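PDB 7JID: UDP-L-Rhamnose Synthase from Acanthamoeba polyphaga mimivirus, which makes UDP-L-rhamnose, probably as an NADP-dependent oxidoreductase, and binds NADP and a UDP-deoxysugar in neighbouring pockets. Local coordinates for residues Val157-Arg163 / Thr211-Thr217; Glu123-Glu128 / Asn260-Lys266. All blocks are in the same frame, centred on the assembly; numbering follows the deposited sequence.

From the N terminus, the chain first supplies the loop 123-128, between strand 103-109 and helix 138-150, and then strand 157-162. Interaction 1 closes the inner loop: 47 residues, including helices 175-181 and 195-207, run out from residue 163 and return at 211 to add strand 212-215 at the edge of the parallel sheet. Interaction 2 closes the outer loop, joining 123-128 to 260-266 across 131 residues, so interaction 1 is nested within it. Their centres are 12 Å apart and they touch directly, Asn215 and Thr213 meeting both segments of interaction 2 and Arg161 meeting 123-128. Sheet edge, the loop 123-128 and the start of helix 265-270 are thereby tied together.

Interaction 1 (Val157-Arg163 / Thr211-Thr217); sequences VLNLRIR and TGTFNFT
Arg161 NH1 donates to Asn215 OD1 at 2.8 Å and, outside the two strands, to the carbonyl oxygen of Thr127, so two acceptors fix this guanidinium corner. OD1 lies near the guanidinium plane, although the amide is turned 33° against it. Thr213 CG2 sits over one face, 3.7 Å from Arg161 NE, while NH2 forms a salt bridge with Asp147. On the same side of the sheet, Asn159 ND2 donates to Thr213 OG1 at 2.9 Å and also to Asp147. The backbones are the fifth and sixth strands of the Rossmann-type parallel sheet: Asn159 N donates to Gly212 O (2.8 Å) and Asn159 O accepts from Phe214 N (2.9 Å), one residue bonding both ways. Strand 157-162 runs out into Arg163, which touches the bound UDP-sugar while its NH1 bonds to Ser191 and Asn190. Leu158, Leu160 and Phe214 occupy the other sheet face, covered by Met202 and Met205 of helix 195-207. With CG anti to its carbonyl carbon (chi1 -62°), Leu160 sends CD1 over the centre of the Phe216 ring, 4.0 Å from the centroid and 5° off the normal, and CD2 against Phe214 CB. Ile162 CG2 meets the Phe216 ring at its edge, 3.7 Å from CD2.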
loop_
_atom_site.group_PDB
_atom_site.type_symbol
_atom_site.label_atom_id
_atom_site.label_comp_id
_atom_site.label_asym_id
_atom_site.label_seq_id
_atom_site.Cartn_x
_atom_site.Cartn_y
_atom_site.Cartn_z
ATOM N N VAL A 157 -5.917 10.785 14.144
ATOM C CA VAL A 157 -6.440 9.386 14.059
ATOM C C VAL A 157 -5.986 8.577 15.273
ATOM O O VAL A 157 -4.793 8.644 15.624
ATOM C CB VAL A 157 -5.992 8.694 12.775
ATOM C CG1 VAL A 157 -6.378 7.227 12.745
ATOM C CG2 VAL A 157 -6.521 9.430 11.549
ATOM N N LEU A 158 -6.899 7.814 15.826
ATOM C CA LEU A 158 -6.603 6.830 16.868
ATOM C C LEU A 158 -6.351 5.485 16.166
ATOM O O LEU A 158 -7.330 4.931 15.642
ATOM C CB LEU A 158 -7.764 6.740 17.863
ATOM C CG LEU A 158 -7.578 5.803 19.056
ATOM C CD1 LEU A 158 -6.376 6.223 19.882
ATOM C CD2 LEU A 158 -8.865 5.748 19.849
ATOM N N ASN A 159 -5.128 4.986 16.219
ATOM C CA ASN A 159 -4.699 3.722 15.576
ATOM C C ASN A 159 -4.554 2.655 16.666
ATOM O O ASN A 159 -3.550 2.645 17.361
ATOM C CB ASN A 159 -3.475 3.988 14.719
ATOM C CG ASN A 159 -2.787 2.713 14.290
ATOM O OD1 ASN A 159 -3.469 1.778 13.887
ATOM N ND2 ASN A 159 -1.470 2.740 14.296
ATOM N N LEU A 160 -5.500 1.749 16.754
ATOM C CA LEU A 160 -5.507 0.734 17.834
ATOM C C LEU A 160 -5.013 -0.609 17.271
ATOM O O LEU A 160 -5.569 -1.109 16.280
ATOM C CB LEU A 160 -6.897 0.560 18.447
ATOM C CG LEU A 160 -7.442 1.823 19.110
ATOM C CD1 LEU A 160 -8.810 1.557 19.681
ATOM C CD2 LEU A 160 -6.473 2.396 20.142
ATOM N N ARG A 161 -3.908 -1.110 17.806
ATOM C CA ARG A 161 -3.389 -2.433 17.395
ATOM C C ARG A 161 -3.947 -3.571 18.250
ATOM O O ARG A 161 -3.483 -3.836 19.384
ATOM C CB ARG A 161 -1.864 -2.364 17.485
ATOM C CG ARG A 161 -1.189 -1.373 16.565
ATOM C CD ARG A 161 0.286 -1.551 16.807
ATOM N NE ARG A 161 1.159 -0.651 16.119
ATOM C CZ ARG A 161 2.369 -0.297 16.538
ATOM N NH1 ARG A 161 2.790 -0.669 17.740
ATOM N NH2 ARG A 161 3.111 0.473 15.761
ATOM N N ILE A 162 -5.006 -4.241 17.767
ATOM C CA ILE A 162 -5.531 -5.452 18.451
ATOM C C ILE A 162 -4.794 -6.666 17.873
ATOM O O ILE A 162 -4.269 -6.578 16.751
ATOM C CB ILE A 162 -7.054 -5.580 18.338
ATOM C CG1 ILE A 162 -7.504 -5.647 16.876
ATOM C CG2 ILE A 162 -7.719 -4.463 19.130
ATOM C CD1 ILE A 162 -8.871 -6.291 16.735
ATOM N N ARG A 163 -4.838 -7.741 18.611
ATOM C CA ARG A 163 -4.378 -9.040 18.085
ATOM C C ARG A 163 -5.314 -10.139 18.515
ATOM O O ARG A 163 -5.789 -10.121 19.671
ATOM C CB ARG A 163 -2.980 -9.373 18.581
ATOM C CG ARG A 163 -1.942 -8.351 18.183
ATOM C CD ARG A 163 -0.524 -8.779 18.546
ATOM N NE ARG A 163 -0.084 -9.897 17.715
ATOM C CZ ARG A 163 0.367 -11.085 18.118
ATOM N NH1 ARG A 163 0.259 -11.474 19.369
ATOM N NH2 ARG A 163 0.811 -11.945 17.234
ATOM N N THR A 211 -5.911 10.466 20.428
ATOM C CA THR A 211 -5.356 10.162 19.084
ATOM C C THR A 211 -4.006 9.488 19.258
ATOM O O THR A 211 -3.515 9.420 20.388
ATOM C CB THR A 211 -5.271 11.372 18.138
ATOM O OG1 THR A 211 -4.372 12.345 18.674
ATOM C CG2 THR A 211 -6.648 11.923 17.862
ATOM N N GLY A 212 -3.453 8.988 18.157
ATOM C CA GLY A 212 -2.135 8.364 18.176
ATOM C C GLY A 212 -2.233 6.852 18.013
ATOM O O GLY A 212 -3.336 6.323 17.947
ATOM N N THR A 213 -1.106 6.193 18.108
ATOM C CA THR A 213 -1.040 4.715 18.047
ATOM C C THR A 213 -1.084 4.177 19.483
ATOM O O THR A 213 -0.373 4.692 20.350
ATOM C CB THR A 213 0.187 4.245 17.283
ATOM O OG1 THR A 213 0.008 4.668 15.928
ATOM C CG2 THR A 213 0.367 2.748 17.303
ATOM N N PHE A 214 -1.845 3.114 19.709
ATOM C CA PHE A 214 -1.847 2.355 20.987
ATOM C C PHE A 214 -1.818 0.876 20.667
ATOM O O PHE A 214 -2.746 0.363 20.001
ATOM C CB PHE A 214 -3.059 2.660 21.845
ATOM C CG PHE A 214 -3.069 4.044 22.452
ATOM C CD1 PHE A 214 -2.801 4.214 23.807
ATOM C CD2 PHE A 214 -3.467 5.135 21.701
ATOM C CE1 PHE A 214 -2.868 5.488 24.368
ATOM C CE2 PHE A 214 -3.486 6.414 22.258
ATOM C CZ PHE A 214 -3.232 6.570 23.607
ATOM N N ASN A 215 -0.887 0.168 21.274
ATOM C CA ASN A 215 -0.986 -1.300 21.434
ATOM C C ASN A 215 -2.236 -1.560 22.273
ATOM O O ASN A 215 -2.424 -0.928 23.309
ATOM C CB ASN A 215 0.306 -1.842 22.049
ATOM C CG ASN A 215 1.469 -1.807 21.103
ATOM O OD1 ASN A 215 1.316 -1.822 19.881
ATOM N ND2 ASN A 215 2.679 -1.694 21.663
ATOM N N PHE A 216 -3.097 -2.440 21.802
ATOM C CA PHE A 216 -4.479 -2.549 22.286
ATOM C C PHE A 216 -4.783 -4.027 22.520
ATOM O O PHE A 216 -5.812 -4.538 22.090
ATOM C CB PHE A 216 -5.435 -1.848 21.339
ATOM C CG PHE A 216 -6.630 -1.350 22.085
ATOM C CD1 PHE A 216 -6.526 -0.249 22.915
ATOM C CD2 PHE A 216 -7.865 -1.915 21.859
ATOM C CE1 PHE A 216 -7.669 0.222 23.562
ATOM C CE2 PHE A 216 -8.987 -1.465 22.532
ATOM C CZ PHE A 216 -8.878 -0.367 23.351
ATOM N N THR A 217 -3.891 -4.648 23.276
ATOM C CA THR A 217 -4.049 -6.014 23.813
ATOM C C THR A 217 -4.120 -5.954 25.345
ATOM O O THR A 217 -3.598 -4.998 25.957
ATOM C CB THR A 217 -2.894 -6.899 23.344
ATOM O OG1 THR A 217 -1.701 -6.184 23.653
ATOM C CG2 THR A 217 -2.958 -7.213 21.860
#

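Interaction 2 (Glu123-Glu128 / Asn260-Lys266)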
loop_
_atom_site.group_PDB
_atom_site.type_symbol
_atom_site.label_atom_id
_atom_site.label_comp_id
_atom_site.label_asym_id
_atom_site.label_seq_id
_atom_site.Cartn_x
_atom_site.Cartn_y
_atom_site.Cartn_z
ATOM N N GLU A 123 13.422 -7.914 27.658
ATOM C CA GLU A 123 12.547 -7.564 26.504
ATOM C C GLU A 123 11.148 -7.245 27.032
ATOM O O GLU A 123 10.588 -8.081 27.759
ATOM C CB GLU A 123 12.505 -8.712 25.513
ATOM C CG GLU A 123 13.786 -8.866 24.705
ATOM C CD GLU A 123 13.724 -9.952 23.655
ATOM O OE1 GLU A 123 12.980 -10.913 23.841
ATOM O OE2 GLU A 123 14.460 -9.857 22.660
ATOM N N LYS A 124 10.694 -6.027 26.791
ATOM C CA LYS A 124 9.411 -5.516 27.351
ATOM C C LYS A 124 8.331 -5.434 26.270
ATOM O O LYS A 124 7.233 -5.015 26.606
ATOM C CB LYS A 124 9.619 -4.152 28.007
ATOM C CG LYS A 124 10.463 -4.156 29.280
ATOM C CD LYS A 124 10.589 -5.506 29.930
ATOM C CE LYS A 124 11.399 -5.516 31.212
ATOM N NZ LYS A 124 10.515 -5.784 32.366
ATOM N N GLY A 125 8.611 -5.847 25.033
ATOM C CA GLY A 125 7.579 -5.927 23.981
ATOM C C GLY A 125 7.697 -4.805 22.965
ATOM O O GLY A 125 8.331 -3.749 23.272
ATOM N N PHE A 126 7.064 -4.956 21.806
ATOM C CA PHE A 126 7.100 -3.938 20.745
ATOM C C PHE A 126 6.291 -2.736 21.215
ATOM O O PHE A 126 5.210 -2.902 21.835
ATOM C CB PHE A 126 6.605 -4.522 19.419
ATOM C CG PHE A 126 7.582 -5.542 18.902
ATOM C CD1 PHE A 126 8.686 -5.132 18.159
ATOM C CD2 PHE A 126 7.425 -6.886 19.178
ATOM C CE1 PHE A 126 9.600 -6.073 17.723
ATOM C CE2 PHE A 126 8.335 -7.821 18.719
ATOM C CZ PHE A 126 9.413 -7.407 17.966
ATOM N N THR A 127 6.848 -1.552 20.963
ATOM C CA THR A 127 6.214 -0.276 21.320
ATOM C C THR A 127 5.414 0.305 20.150
ATOM O O THR A 127 5.565 -0.115 18.972
ATOM C CB THR A 127 7.252 0.716 21.852
ATOM O OG1 THR A 127 7.989 1.100 20.694
ATOM C CG2 THR A 127 8.086 0.102 22.959
ATOM N N GLU A 128 4.683 1.373 20.458
ATOM C CA GLU A 128 3.873 2.108 19.477
ATOM C C GLU A 128 4.796 2.697 18.416
ATOM O O GLU A 128 4.407 2.725 17.227
ATOM C CB GLU A 128 3.022 3.172 20.152
ATOM C CG GLU A 128 1.873 2.563 20.892
ATOM C CD GLU A 128 2.131 1.941 22.263
ATOM O OE1 GLU A 128 3.244 2.185 22.818
ATOM O OE2 GLU A 128 1.208 1.363 22.823
ATOM N N ASN A 260 4.063 -12.388 19.040
ATOM C CA ASN A 260 4.799 -11.279 19.692
ATOM C C ASN A 260 4.190 -10.986 21.069
ATOM O O ASN A 260 3.078 -11.433 21.365
ATOM C CB ASN A 260 4.866 -10.071 18.765
ATOM C CG ASN A 260 3.524 -9.387 18.584
ATOM O OD1 ASN A 260 2.899 -9.042 19.571
ATOM N ND2 ASN A 260 3.168 -9.165 17.330
ATOM N N LEU A 261 4.941 -10.210 21.826
ATOM C CA LEU A 261 4.466 -9.359 22.939
ATOM C C LEU A 261 4.403 -7.919 22.472
ATOM O O LEU A 261 5.440 -7.417 21.941
ATOM C CB LEU A 261 5.451 -9.455 24.106
ATOM C CG LEU A 261 5.251 -8.468 25.262
ATOM C CD1 LEU A 261 3.953 -8.741 25.996
ATOM C CD2 LEU A 261 6.429 -8.517 26.240
ATOM N N LEU A 262 3.276 -7.266 22.719
ATOM C CA LEU A 262 3.177 -5.792 22.635
ATOM C C LEU A 262 3.381 -5.195 24.018
ATOM O O LEU A 262 2.793 -5.673 24.992
ATOM C CB LEU A 262 1.820 -5.358 22.072
ATOM C CG LEU A 262 1.438 -5.906 20.701
ATOM C CD1 LEU A 262 -0.008 -5.452 20.409
ATOM C CD2 LEU A 262 2.439 -5.529 19.632
ATOM N N ASN A 263 4.234 -4.172 24.070
ATOM C CA ASN A 263 4.354 -3.335 25.279
ATOM C C ASN A 263 3.089 -2.487 25.413
ATOM O O ASN A 263 2.820 -1.718 24.464
ATOM C CB ASN A 263 5.614 -2.493 25.188
ATOM C CG ASN A 263 5.867 -1.669 26.421
ATOM O OD1 ASN A 263 4.958 -1.097 26.991
ATOM N ND2 ASN A 263 7.141 -1.451 26.734
ATOM N N THR A 264 2.347 -2.671 26.496
ATOM C CA THR A 264 1.090 -1.908 26.665
ATOM C C THR A 264 1.225 -0.840 27.748
ATOM O O THR A 264 0.213 -0.454 28.248
ATOM C CB THR A 264 -0.081 -2.843 26.907
ATOM O OG1 THR A 264 0.174 -3.635 28.059
ATOM C CG2 THR A 264 -0.382 -3.689 25.693
ATOM N N ASP A 265 2.420 -0.385 28.073
ATOM C CA ASP A 265 2.580 0.678 29.093
ATOM C C ASP A 265 1.777 1.912 28.701
ATOM O O ASP A 265 1.201 2.581 29.591
ATOM C CB ASP A 265 4.056 0.963 29.329
ATOM C CG ASP A 265 4.830 -0.184 29.968
ATOM O OD1 ASP A 265 4.196 -1.175 30.410
ATOM O OD2 ASP A 265 6.051 -0.054 30.044
ATOM N N LYS A 266 1.749 2.242 27.421
ATOM C CA LYS A 266 1.059 3.476 27.003
ATOM C C LYS A 266 -0.429 3.366 27.352
ATOM O O LYS A 266 -0.965 4.307 27.931
ATOM C CB LYS A 266 1.271 3.768 25.521
ATOM C CG LYS A 266 0.709 5.118 25.091
ATOM C CD LYS A 266 0.878 5.336 23.623
ATOM C CE LYS A 266 0.396 6.697 23.174
ATOM N NZ LYS A 266 0.589 6.929 21.729
HETATM O O HOH W 1 9.608 -2.428 25.228
HETATM O O HOH W 2 3.378 1.073 25.318
#
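A single backbone bridge between Phe126 and Leu262 joins the loop 123-128 to the approach of helix 265-270, where Asn263 forms an Asx turn. Two hydrogen bonds define the bridge: Phe126 N donates to Leu261 O at 3.0 Å, with 162° at the hydrogen, and Asn263 N donates to Phe126 O at 2.7 Å. Leu261 O also lies at the edge of the Phe126 ring, 3.4 Å from CD2, while Asn260 CB approaches that ring obliquely. Gly125 CA passes close by the same carbonyl, and Leu261 CD2 packs on Lys124 O.

Asn263 carries much of the side-chain contact. Its CB lies against Lys124 O and Phe126 O; with CG anti to the backbone N (chi1 -176°), the amide is carried on to the helix start. There OD1 accepts from Asp265 N, two residues on, at 2.8 Å (165° at the hydrogen), the bond that defines an Asx turn. The other end of the amide, ND2, donates to a water at 3.1 Å; the same water donates to Gly125 O at 2.7 Å, so the amide is held at both ends.

A second water accepts from Lys266 N at 2.9 Å and lies 2.7 Å from Glu128 OE1, with Asn263 O also within its reach. Glu128 folds its carboxylate across the aliphatic part of Lys266, near CB and CD; OE2 takes the backbone N of Asn215, and Lys266 NZ reaches Thr213 O, so both polar ends lean on the sheet edge. Asn263 O likewise accepts from Asn215 ND2. The Asn215 N-H at OE2 probably stabilises the Glu128 carboxylate in its charged form; the water at OE1 is a shared one, and Lys266 NZ is near but not paired with the carboxylate.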